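Local coordinates for protein endonuclease III (Geobacillus stearothermophilus, PDB 1ORN) that probably excises oxidised pyrimidine bases from DNA and cuts the strand at the resulting abasic site, working through a covalent enzyme-DNA intermediate, at residues R11-E16 / L152-W157; E60-P65 / L73-Q78; L28-P33 / V130-G135. All blocks are in the same frame, centred on the assembly; numbering follows the deposited sequence.

The three contacts run from the iron-sulfur end of the molecule to the far side of its helical body. Contact 1 touches the [4Fe-4S] cluster through Leu152, whose side chain comes within about 3 Å of it. Contact 2 lies on the opposite side of the chain's centre, about 41 Å from contact 1 between centres. Contact 3 sits between them, its centre about 20 Å from that of contact 2 and about 27 Å from that of contact 1. Contacts 2 and 3 meet in a long, weak ion pair between Glu60 OE2 and Arg31 NH2 (3.3 Å). Nearest atoms of contacts 1, 2 and 3 lie about 10, 7 and 9 Å from the bound DNA.

Contact 1 of 3, residues R11-E16 / L152-W157; sequences RYCLDE and LGFCRW
The thiol sulfur of Cys13 is held between two apolar groups of the segment 152-157: SG lies 4.0 Å from Leu152 CG and 3.9 Å from Phe154 CE1. With the ring, SG makes a sulfur-aromatic contact at the edge, 5.2 Å from the centroid of the Phe154 ring and 86° off its normal. The methylene of the same cysteine comes closer still, Cys13 CB lying in the ring plane 3.6 Å from Phe154 CZ. Farther round the rim, the methyl Leu14 CD2 meets Phe154 CE2 at 3.8 Å, also near the plane. Two consecutive helical residues thus take up the far edge of the ring, while CG of Phe154 stands anti to its own carbonyl carbon (chi1 -78°), sending the ring out toward helix 7-20. With an alanine in place of Phe154, the Leu14 methyl and the Cys13 methylene would probably lose their apolar partner and a gap would open between helix 7-20 and the loop. Leu152 also touches the iron-sulfur cluster, which places Cys13 in the second shell of that site. Around the contact, Phe154 packs against Ile10 and Met17 of helix 7-20, Ser149 of helix 143-152 and Leu168 of helix 161-171, at the meeting point of three helices.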
# COMPACT_ATOMS: atom_id res chain seq x y z
N ARG C 11 -12.77 -16.91 0.06
CA ARG C 11 -11.64 -17.61 -0.54
C ARG C 11 -11.89 -17.78 -2.04
O ARG C 11 -10.96 -17.80 -2.84
CB ARG C 11 -11.44 -18.98 0.11
CG ARG C 11 -11.02 -18.91 1.58
CD ARG C 11 -10.76 -20.29 2.16
N TYR C 12 -13.16 -17.89 -2.41
CA TYR C 12 -13.56 -18.04 -3.81
C TYR C 12 -13.26 -16.74 -4.55
O TYR C 12 -12.77 -16.75 -5.68
CB TYR C 12 -15.06 -18.33 -3.89
CG TYR C 12 -15.60 -18.45 -5.29
CD1 TYR C 12 -15.59 -19.67 -5.97
CD2 TYR C 12 -16.11 -17.33 -5.95
CE1 TYR C 12 -16.08 -19.77 -7.27
CE2 TYR C 12 -16.60 -17.42 -7.24
CZ TYR C 12 -16.59 -18.64 -7.90
OH TYR C 12 -17.08 -18.72 -9.18
N CYS C 13 -13.56 -15.62 -3.89
CA CYS C 13 -13.32 -14.29 -4.46
C CYS C 13 -11.84 -14.06 -4.69
O CYS C 13 -11.44 -13.56 -5.74
CB CYS C 13 -13.85 -13.21 -3.52
SG CYS C 13 -15.65 -13.08 -3.47
N LEU C 14 -11.03 -14.41 -3.70
CA LEU C 14 -9.59 -14.24 -3.80
C LEU C 14 -8.99 -15.13 -4.88
O LEU C 14 -8.05 -14.74 -5.57
CB LEU C 14 -8.94 -14.55 -2.45
CG LEU C 14 -9.36 -13.58 -1.33
CD1 LEU C 14 -8.73 -14.01 -0.02
CD2 LEU C 14 -8.94 -12.16 -1.70
N ASP C 15 -9.54 -16.34 -5.03
CA ASP C 15 -9.06 -17.27 -6.04
C ASP C 15 -9.31 -16.71 -7.44
O ASP C 15 -8.51 -16.90 -8.35
CB ASP C 15 -9.77 -18.62 -5.88
N GLU C 16 -10.42 -16.00 -7.60
CA GLU C 16 -10.77 -15.42 -8.89
C GLU C 16 -9.88 -14.22 -9.21
O GLU C 16 -9.43 -14.06 -10.34
CB GLU C 16 -12.24 -14.98 -8.89
CG GLU C 16 -12.81 -14.70 -10.28
CD GLU C 16 -12.89 -15.95 -11.14
OE1 GLU C 16 -13.53 -16.94 -10.71
OE2 GLU C 16 -12.33 -15.95 -12.26
N LEU C 152 -17.41 -6.22 -1.61
CA LEU C 152 -17.65 -7.66 -1.74
C LEU C 152 -18.31 -8.29 -0.52
O LEU C 152 -18.94 -9.35 -0.62
CB LEU C 152 -16.32 -8.37 -2.04
CG LEU C 152 -16.15 -9.16 -3.34
CD1 LEU C 152 -17.22 -8.81 -4.37
CD2 LEU C 152 -14.75 -8.87 -3.86
N GLY C 153 -18.17 -7.65 0.64
CA GLY C 153 -18.77 -8.21 1.83
C GLY C 153 -17.82 -9.04 2.66
O GLY C 153 -18.25 -9.91 3.42
N PHE C 154 -16.52 -8.80 2.51
CA PHE C 154 -15.51 -9.52 3.27
C PHE C 154 -15.67 -9.12 4.74
O PHE C 154 -15.43 -9.91 5.64
CB PHE C 154 -14.11 -9.13 2.80
CG PHE C 154 -13.68 -9.78 1.51
CD1 PHE C 154 -14.61 -10.36 0.65
CD2 PHE C 154 -12.33 -9.78 1.14
CE1 PHE C 154 -14.20 -10.94 -0.56
CE2 PHE C 154 -11.91 -10.35 -0.06
CZ PHE C 154 -12.85 -10.93 -0.91
N CYS C 155 -16.06 -7.86 4.94
CA CYS C 155 -16.25 -7.30 6.28
C CYS C 155 -17.39 -6.29 6.21
O CYS C 155 -17.99 -6.10 5.15
CB CYS C 155 -14.97 -6.59 6.72
SG CYS C 155 -14.48 -5.26 5.60
N ARG C 156 -17.69 -5.64 7.33
CA ARG C 156 -18.76 -4.65 7.37
C ARG C 156 -18.26 -3.28 6.92
O ARG C 156 -17.10 -2.95 7.10
CB ARG C 156 -19.35 -4.54 8.79
CG ARG C 156 -20.04 -5.81 9.28
CD ARG C 156 -20.71 -5.59 10.63
N TRP C 157 -19.16 -2.48 6.33
CA TRP C 157 -18.79 -1.16 5.84
C TRP C 157 -18.20 -0.22 6.89
O TRP C 157 -17.45 0.70 6.55
CB TRP C 157 -19.99 -0.48 5.17
CG TRP C 157 -20.15 -0.87 3.73
CD1 TRP C 157 -20.96 -1.85 3.22
CD2 TRP C 157 -19.44 -0.32 2.61
NE1 TRP C 157 -20.79 -1.94 1.86
CE2 TRP C 157 -19.86 -1.02 1.46
CE3 TRP C 157 -18.48 0.69 2.48
CZ2 TRP C 157 -19.36 -0.73 0.19
CZ3 TRP C 157 -17.98 0.98 1.20
CH2 TRP C 157 -18.42 0.26 0.08

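Contact 2 of 3, residues E60-P65 / L73-Q78; sequences EKYRTP and LEELEQ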
# COMPACT_ATOMS: atom_id res chain seq x y z
N GLU C 60 18.27 9.98 -7.59
CA GLU C 60 19.56 10.23 -8.21
C GLU C 60 20.25 11.32 -7.39
O GLU C 60 21.47 11.32 -7.23
CB GLU C 60 19.40 10.69 -9.66
CG GLU C 60 18.92 9.58 -10.58
CD GLU C 60 19.72 8.30 -10.40
OE1 GLU C 60 20.95 8.33 -10.63
OE2 GLU C 60 19.13 7.27 -10.02
N LYS C 61 19.44 12.23 -6.86
CA LYS C 61 19.94 13.33 -6.04
C LYS C 61 20.24 12.88 -4.61
O LYS C 61 21.24 13.28 -4.02
CB LYS C 61 18.93 14.47 -6.02
CG LYS C 61 19.36 15.66 -5.17
CD LYS C 61 18.44 16.85 -5.40
CE LYS C 61 18.86 18.06 -4.58
NZ LYS C 61 18.00 19.24 -4.88
N TYR C 62 19.35 12.06 -4.06
CA TYR C 62 19.49 11.55 -2.70
C TYR C 62 19.63 10.03 -2.74
O TYR C 62 18.84 9.35 -3.39
CB TYR C 62 18.26 11.93 -1.87
CG TYR C 62 17.91 13.40 -1.86
CD1 TYR C 62 18.48 14.28 -0.94
CD2 TYR C 62 16.98 13.91 -2.77
CE1 TYR C 62 18.13 15.63 -0.91
CE2 TYR C 62 16.63 15.26 -2.76
CZ TYR C 62 17.21 16.11 -1.83
OH TYR C 62 16.85 17.44 -1.81
N ARG C 63 20.63 9.49 -2.05
CA ARG C 63 20.84 8.04 -2.05
C ARG C 63 20.91 7.44 -0.65
O ARG C 63 20.77 6.22 -0.48
CB ARG C 63 22.14 7.69 -2.77
CG ARG C 63 22.26 8.20 -4.19
CD ARG C 63 23.44 7.54 -4.89
NE ARG C 63 23.80 8.21 -6.13
CZ ARG C 63 24.45 9.37 -6.20
NH1 ARG C 63 24.74 9.90 -7.38
NH2 ARG C 63 24.83 9.99 -5.08
N THR C 64 21.14 8.28 0.34
CA THR C 64 21.26 7.81 1.72
C THR C 64 20.54 8.77 2.65
O THR C 64 20.22 9.90 2.27
CB THR C 64 22.74 7.77 2.14
OG1 THR C 64 23.22 9.11 2.30
CG2 THR C 64 23.58 7.08 1.06
N PRO C 65 20.27 8.34 3.89
CA PRO C 65 19.58 9.23 4.82
C PRO C 65 20.35 10.52 5.11
O PRO C 65 19.76 11.55 5.44
CB PRO C 65 19.39 8.35 6.06
CG PRO C 65 20.46 7.32 5.96
CD PRO C 65 20.49 7.01 4.49
N LEU C 73 15.09 22.18 4.54
CA LEU C 73 13.76 21.62 4.38
C LEU C 73 13.07 22.18 3.13
O LEU C 73 12.43 21.44 2.37
CB LEU C 73 12.91 21.93 5.62
CG LEU C 73 11.50 21.33 5.67
CD1 LEU C 73 11.58 19.82 5.52
CD2 LEU C 73 10.83 21.70 6.99
N GLU C 74 13.23 23.48 2.89
CA GLU C 74 12.62 24.14 1.74
C GLU C 74 13.07 23.54 0.41
O GLU C 74 12.30 23.51 -0.55
CB GLU C 74 12.95 25.63 1.75
CG GLU C 74 12.56 26.36 3.02
CD GLU C 74 13.34 25.89 4.24
OE1 GLU C 74 14.59 25.86 4.17
OE2 GLU C 74 12.71 25.55 5.26
N GLU C 75 14.31 23.06 0.36
CA GLU C 75 14.84 22.47 -0.86
C GLU C 75 14.21 21.12 -1.15
O GLU C 75 13.83 20.83 -2.29
CB GLU C 75 16.36 22.33 -0.77
CG GLU C 75 17.02 21.79 -2.03
CD GLU C 75 18.54 21.79 -1.95
OE1 GLU C 75 19.20 21.30 -2.89
OE2 GLU C 75 19.08 22.28 -0.93
N LEU C 76 14.10 20.28 -0.12
CA LEU C 76 13.50 18.96 -0.30
C LEU C 76 12.02 19.12 -0.66
O LEU C 76 11.48 18.35 -1.46
CB LEU C 76 13.67 18.12 0.97
CG LEU C 76 13.06 16.71 0.93
CD1 LEU C 76 13.72 15.90 -0.19
CD2 LEU C 76 13.26 16.02 2.27
N GLU C 77 11.37 20.11 -0.06
CA GLU C 77 9.96 20.36 -0.34
C GLU C 77 9.74 20.54 -1.84
O GLU C 77 8.82 19.96 -2.41
CB GLU C 77 9.47 21.61 0.39
CG GLU C 77 9.25 21.43 1.89
CD GLU C 77 8.63 22.66 2.55
OE1 GLU C 77 8.37 22.62 3.77
OE2 GLU C 77 8.39 23.67 1.84
N GLN C 78 10.58 21.34 -2.47
CA GLN C 78 10.46 21.58 -3.90
C GLN C 78 10.73 20.32 -4.72
O GLN C 78 10.06 20.07 -5.72
CB GLN C 78 11.41 22.70 -4.35
CG GLN C 78 10.95 24.09 -3.93
CD GLN C 78 9.51 24.36 -4.32
OE1 GLN C 78 9.13 24.24 -5.49
NE2 GLN C 78 8.69 24.72 -3.33
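Tyr62 and Leu76 make the close-packed half of this contact, whereas Lys61 and Glu75 join across its solvent side. In the buried half the methyl Leu76 CD1 lies against the phenol end of Tyr62, 3.9 Å from CZ and 3.8 Å from OH, approaching the ring obliquely. With its CG anti to the backbone N (chi1 179°), Leu76 swings this methyl toward the tyrosine although its CB does not start out that way. The ring is covered within its own segment too: Lys61 CG sits 3.6 Å above one face of Tyr62, displaced toward the rim, and Tyr68 of helix 65-69 stacks on the ring. On the outer side two extended chains meet at their charged ends, and Lys61 NZ forms a salt bridge with Glu75 OE1 at 3.1 Å. The ammonium group reaches that oxygen from its anti side, 19° out of the carboxylate plane. Both polar ends share a further partner, since Asp79 OD1 pairs with Lys61 NZ in a salt bridge and with Tyr62 OH in a hydrogen bond. The turn after helix 48-61 thereby packs on helix 73-79 within the all-helical HhH-GPD glycosylase fold. The chemistry implies that the lysine probably offsets part of the negative charge of Glu75 and Asp79, while the hydroxyl of buried Tyr62 keeps a polar partner.

Contact 3 of 3, residues L28-P33 / V130-G135; sequences LVHRNP and VSVAFG
This is an apolar surface contact between the end of the helix-hairpin-helix motif and the loop leading into helix 33-43. Helix 123-134, the second helix of that motif, presents Val132, Ala133 and Phe134 to His30 and Pro33. The proline carries most of it: Pro33 CB lies 4.1 Å from Ala133 CB and 3.9 Å from Phe134 CZ, and its CG comes to 4.0 Å from Phe134 CE1. The pyrrolidine and phenyl side chains cross at about a right angle, with the proline meeting one end of the aromatic ring obliquely. Phe134 is fitted to the residue before it, because Ala133 CB stands 3.9 Å above the centre of one ring face; the alanine methyl therefore serves both Pro33 and Phe134. At the other end of the contact, Val132 CG1 touches the His30 imidazole at CE1 and NE2, both at 4.1 Å. Leu36 of helix 33-43 is touched by His30, Val132 and Ala133, so the loop and both helices meet on one leucine, and Asn32 caps helix 33-43 through Glu35 N. What fixes the imidazole is a bond inside its own loop. His30 CG takes the crowded position between backbone N and carbonyl carbon (chi1 65°). The acceptor Leu28 O lies in the ring plane, the donor tilted 31° from the carbonyl plane. His30 ND1 donates to Leu28 O at 2.9 Å, nearly straight at 163°.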
# COMPACT_ATOMS: atom_id res chain seq x y z
N LEU C 28 5.74 0.31 -7.33
CA LEU C 28 6.65 1.41 -7.01
C LEU C 28 8.07 1.02 -7.37
O LEU C 28 8.57 -0.01 -6.92
CB LEU C 28 6.57 1.76 -5.52
CG LEU C 28 5.27 2.37 -5.02
CD1 LEU C 28 5.35 2.51 -3.51
CD2 LEU C 28 5.02 3.73 -5.67
N VAL C 29 8.73 1.84 -8.18
CA VAL C 29 10.09 1.57 -8.61
C VAL C 29 11.10 1.85 -7.50
O VAL C 29 11.11 2.93 -6.92
CB VAL C 29 10.45 2.42 -9.86
CG1 VAL C 29 11.89 2.17 -10.28
CG2 VAL C 29 9.49 2.08 -11.00
N HIS C 30 11.92 0.85 -7.19
CA HIS C 30 12.94 0.97 -6.15
C HIS C 30 14.04 -0.06 -6.36
O HIS C 30 13.81 -1.13 -6.93
CB HIS C 30 12.32 0.73 -4.77
CG HIS C 30 11.80 -0.66 -4.57
ND1 HIS C 30 10.64 -1.11 -5.17
CD2 HIS C 30 12.29 -1.70 -3.86
CE1 HIS C 30 10.44 -2.37 -4.83
NE2 HIS C 30 11.42 -2.75 -4.03
N ARG C 31 15.24 0.25 -5.88
CA ARG C 31 16.39 -0.65 -6.02
C ARG C 31 16.87 -1.25 -4.69
O ARG C 31 17.64 -2.21 -4.68
CB ARG C 31 17.54 0.09 -6.70
CG ARG C 31 17.25 0.43 -8.16
CD ARG C 31 18.20 1.50 -8.68
NE ARG C 31 17.96 2.79 -8.02
CZ ARG C 31 18.62 3.91 -8.31
NH1 ARG C 31 19.56 3.91 -9.25
NH2 ARG C 31 18.33 5.03 -7.66
N ASN C 32 16.40 -0.69 -3.58
CA ASN C 32 16.78 -1.19 -2.26
C ASN C 32 15.70 -0.81 -1.23
O ASN C 32 14.80 -0.02 -1.54
CB ASN C 32 18.15 -0.64 -1.87
CG ASN C 32 18.19 0.87 -1.85
OD1 ASN C 32 17.47 1.51 -1.10
ND2 ASN C 32 19.04 1.44 -2.70
N PRO C 33 15.79 -1.36 -0.01
CA PRO C 33 14.82 -1.09 1.07
C PRO C 33 14.65 0.38 1.45
O PRO C 33 13.54 0.79 1.79
CB PRO C 33 15.35 -1.93 2.23
CG PRO C 33 16.01 -3.08 1.51
CD PRO C 33 16.77 -2.36 0.44
N VAL C 130 7.89 -4.23 5.04
CA VAL C 130 8.37 -5.54 5.51
C VAL C 130 8.03 -6.66 4.53
O VAL C 130 8.79 -7.62 4.39
CB VAL C 130 7.81 -5.90 6.91
CG1 VAL C 130 8.21 -4.83 7.91
CG2 VAL C 130 6.30 -6.07 6.87
N SER C 131 6.91 -6.51 3.84
CA SER C 131 6.46 -7.52 2.88
C SER C 131 7.27 -7.52 1.60
O SER C 131 7.79 -8.55 1.18
CB SER C 131 4.99 -7.29 2.54
OG SER C 131 4.56 -8.19 1.54
N VAL C 132 7.36 -6.35 0.97
CA VAL C 132 8.07 -6.23 -0.30
C VAL C 132 9.59 -6.30 -0.15
O VAL C 132 10.25 -7.03 -0.89
CB VAL C 132 7.63 -4.94 -1.00
CG1 VAL C 132 8.32 -4.83 -2.36
CG2 VAL C 132 6.14 -5.09 -1.21
N ALA C 133 10.14 -5.55 0.80
CA ALA C 133 11.58 -5.54 1.01
C ALA C 133 12.18 -6.74 1.73
O ALA C 133 13.25 -7.23 1.35
CB ALA C 133 11.98 -4.27 1.75
N PHE C 134 11.50 -7.23 2.76
CA PHE C 134 12.04 -8.33 3.55
C PHE C 134 11.29 -9.64 3.52
O PHE C 134 11.58 -10.55 4.31
CB PHE C 134 12.21 -7.85 5.00
CG PHE C 134 12.92 -6.54 5.12
CD1 PHE C 134 14.22 -6.39 4.65
CD2 PHE C 134 12.28 -5.43 5.67
CE1 PHE C 134 14.88 -5.16 4.73
CE2 PHE C 134 12.94 -4.20 5.76
CZ PHE C 134 14.24 -4.07 5.28
N GLY C 135 10.32 -9.75 2.62
CA GLY C 135 9.55 -10.97 2.49
C GLY C 135 8.75 -11.41 3.70
O GLY C 135 8.35 -12.56 3.79